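Local coordinates for protein malonyl-CoA decarboxylase (PDB 4KSA) that probably catalyses the decarboxylation of malonyl-CoA to acetyl-CoA and carbon dioxide, at residues 303-308 / 411-416. Sequence-based numbering, arbitrary orientation.
Sequences VTLSPV and MVNYLY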
loop_
_atom_site.group_PDB
_atom_site.type_symbol
_atom_site.label_atom_id
_atom_site.label_comp_id
_atom_site.label_asym_id
_atom_site.label_seq_id
_atom_site.Cartn_x
_atom_site.Cartn_y
_atom_site.Cartn_z
ATOM N N VAL A 303 31.103 -8.395 -6.217
ATOM C CA VAL A 303 31.759 -8.981 -7.379
ATOM C C VAL A 303 30.891 -9.991 -8.120
ATOM O O VAL A 303 29.981 -10.573 -7.538
ATOM C CB VAL A 303 33.027 -9.726 -6.921
ATOM C CG1 VAL A 303 32.630 -11.001 -6.152
ATOM C CG2 VAL A 303 33.886 -10.065 -8.111
ATOM N N THR A 304 31.184 -10.230 -9.394
ATOM C CA THR A 304 30.410 -11.213 -10.155
ATOM C C THR A 304 31.263 -12.436 -10.477
ATOM O O THR A 304 32.432 -12.490 -10.127
ATOM C CB THR A 304 29.910 -10.640 -11.495
ATOM O OG1 THR A 304 30.998 -10.585 -12.422
ATOM C CG2 THR A 304 29.361 -9.238 -11.303
ATOM N N LEU A 305 30.657 -13.421 -11.121
ATOM C CA LEU A 305 31.354 -14.627 -11.563
ATOM C C LEU A 305 30.694 -14.883 -12.909
ATOM O O LEU A 305 29.884 -15.800 -13.079
ATOM C CB LEU A 305 31.122 -15.822 -10.636
ATOM C CG LEU A 305 32.285 -16.826 -10.571
ATOM C CD1 LEU A 305 31.763 -18.197 -10.186
ATOM C CD2 LEU A 305 32.988 -16.921 -11.916
ATOM N N SER A 306 31.050 -14.028 -13.855
ATOM C CA SER A 306 30.501 -14.047 -15.194
ATOM C C SER A 306 31.086 -15.043 -16.188
ATOM O O SER A 306 32.129 -15.654 -15.958
ATOM C CB SER A 306 30.635 -12.643 -15.785
ATOM O OG SER A 306 30.264 -11.654 -14.831
ATOM N N PRO A 307 30.368 -15.259 -17.294
ATOM C CA PRO A 307 30.801 -16.162 -18.356
ATOM C C PRO A 307 31.420 -15.261 -19.418
ATOM O O PRO A 307 31.351 -14.035 -19.305
ATOM C CB PRO A 307 29.500 -16.805 -18.819
ATOM C CG PRO A 307 28.538 -15.714 -18.659
ATOM C CD PRO A 307 28.901 -15.135 -17.305
ATOM N N VAL A 308 32.038 -15.853 -20.432
ATOM C CA VAL A 308 32.650 -15.059 -21.487
ATOM C C VAL A 308 32.219 -15.678 -22.793
ATOM O O VAL A 308 33.038 -16.190 -23.549
ATOM C CB VAL A 308 34.191 -15.080 -21.405
ATOM C CG1 VAL A 308 34.776 -14.085 -22.400
ATOM C CG2 VAL A 308 34.642 -14.781 -19.980
HETATM N N MSE A 411 36.162 -18.026 -17.151
HETATM C CA MSE A 411 35.172 -17.174 -16.496
HETATM C C MSE A 411 35.916 -15.967 -15.954
HETATM O O MSE A 411 37.141 -15.904 -16.032
HETATM C CB MSE A 411 34.489 -17.892 -15.338
HETATM C CG MSE A 411 33.552 -18.997 -15.756
HETATM SE SE MSE A 411 32.400 -19.518 -14.287
HETATM C CE MSE A 411 30.848 -18.436 -14.737
ATOM N N VAL A 412 35.178 -15.003 -15.422
ATOM C CA VAL A 412 35.794 -13.817 -14.860
ATOM C C VAL A 412 34.954 -13.234 -13.743
ATOM O O VAL A 412 33.830 -13.664 -13.496
ATOM C CB VAL A 412 35.985 -12.716 -15.900
ATOM C CG1 VAL A 412 36.890 -13.195 -17.013
ATOM C CG2 VAL A 412 34.644 -12.283 -16.423
ATOM N N ASN A 413 35.528 -12.262 -13.049
ATOM C CA ASN A 413 34.838 -11.580 -11.980
ATOM C C ASN A 413 34.913 -10.128 -12.378
ATOM O O ASN A 413 35.966 -9.654 -12.809
ATOM C CB ASN A 413 35.546 -11.730 -10.629
ATOM C CG ASN A 413 35.869 -13.165 -10.270
ATOM O OD1 ASN A 413 37.005 -13.606 -10.413
ATOM N ND2 ASN A 413 34.883 -13.897 -9.786
ATOM N N TYR A 414 33.793 -9.426 -12.286
ATOM C CA TYR A 414 33.799 -8.001 -12.571
ATOM C C TYR A 414 33.655 -7.477 -11.149
ATOM O O TYR A 414 33.025 -8.121 -10.311
ATOM C CB TYR A 414 32.625 -7.605 -13.471
ATOM C CG TYR A 414 32.787 -8.039 -14.920
ATOM C CD1 TYR A 414 33.421 -7.217 -15.852
ATOM C CD2 TYR A 414 32.291 -9.275 -15.360
ATOM C CE1 TYR A 414 33.558 -7.604 -17.198
ATOM C CE2 TYR A 414 32.427 -9.680 -16.701
ATOM C CZ TYR A 414 33.059 -8.837 -17.611
ATOM O OH TYR A 414 33.185 -9.230 -18.925
ATOM N N LEU A 415 34.276 -6.345 -10.854
ATOM C CA LEU A 415 34.239 -5.808 -9.505
ATOM C C LEU A 415 33.383 -4.555 -9.445
ATOM O O LEU A 415 33.648 -3.565 -10.140
ATOM C CB LEU A 415 35.680 -5.526 -9.040
ATOM C CG LEU A 415 36.038 -5.188 -7.586
ATOM C CD1 LEU A 415 35.626 -3.758 -7.272
ATOM C CD2 LEU A 415 35.388 -6.191 -6.647
ATOM N N TYR A 416 32.335 -4.620 -8.629
ATOM C CA TYR A 416 31.441 -3.482 -8.471
ATOM C C TYR A 416 31.791 -2.781 -7.179
ATOM O O TYR A 416 31.703 -3.362 -6.093
ATOM C CB TYR A 416 29.967 -3.917 -8.441
ATOM C CG TYR A 416 29.369 -4.215 -9.800
ATOM C CD1 TYR A 416 29.334 -5.517 -10.299
ATOM C CD2 TYR A 416 28.854 -3.190 -10.604
ATOM C CE1 TYR A 416 28.804 -5.796 -11.569
ATOM C CE2 TYR A 416 28.322 -3.459 -11.880
ATOM C CZ TYR A 416 28.308 -4.767 -12.349
ATOM O OH TYR A 416 27.835 -5.053 -13.599
HETATM O O HOH W 1 32.564 -11.741 -19.751
#
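Thr304 OG1 takes the place of a backbone carbonyl, accepting Tyr414 N at 3.0 Å, while Tyr414 O receives Thr304 N at 2.9 Å. With OG1 set between backbone N and carbonyl carbon (chi1 76°), Thr304 CG2 abuts the edge of the Tyr416 ring, 3.5 Å from Tyr416 CE1. Thr304 O instead accepts Asn413 ND2 at 2.8 Å, lying in the amide plane of Asn413. That carboxamide is held further by Pro241 O on ND2 and Asn394 on OD1, which fixes its rotation, and Val303 CG2 fits against Asn413 CB beside it. On the other face, Ser306 OG shares a hydrogen bond with Thr304 OG1, and Ser306 CB fits at the edge of the Tyr414 ring, 3.6 Å from Tyr414 CE2; His383 stacks on that ring. Farther along, a water links Tyr414 OH to Pro307 O. In selenomethionine Met411 a bend at chi3 (96°) lays CE against the carbonyl oxygens of Leu305 and Ser306, while Leu305 CD2 packs on Met411 SE at 3.6 Å. Val308 CG2 crosses Val412 CG1 at about a right angle, 4.0 Å apart. Val412 N donates to Ser306 O, with a weak return bond from Ser306 N to Val412 O. Side-chain bonds thus stand in at Thr304 and a backbone bridge at Ser306 resumes the antiparallel pairing, joining inner strands of a mixed sheet consistent with the acetyltransferase-like fold of this C-terminal domain.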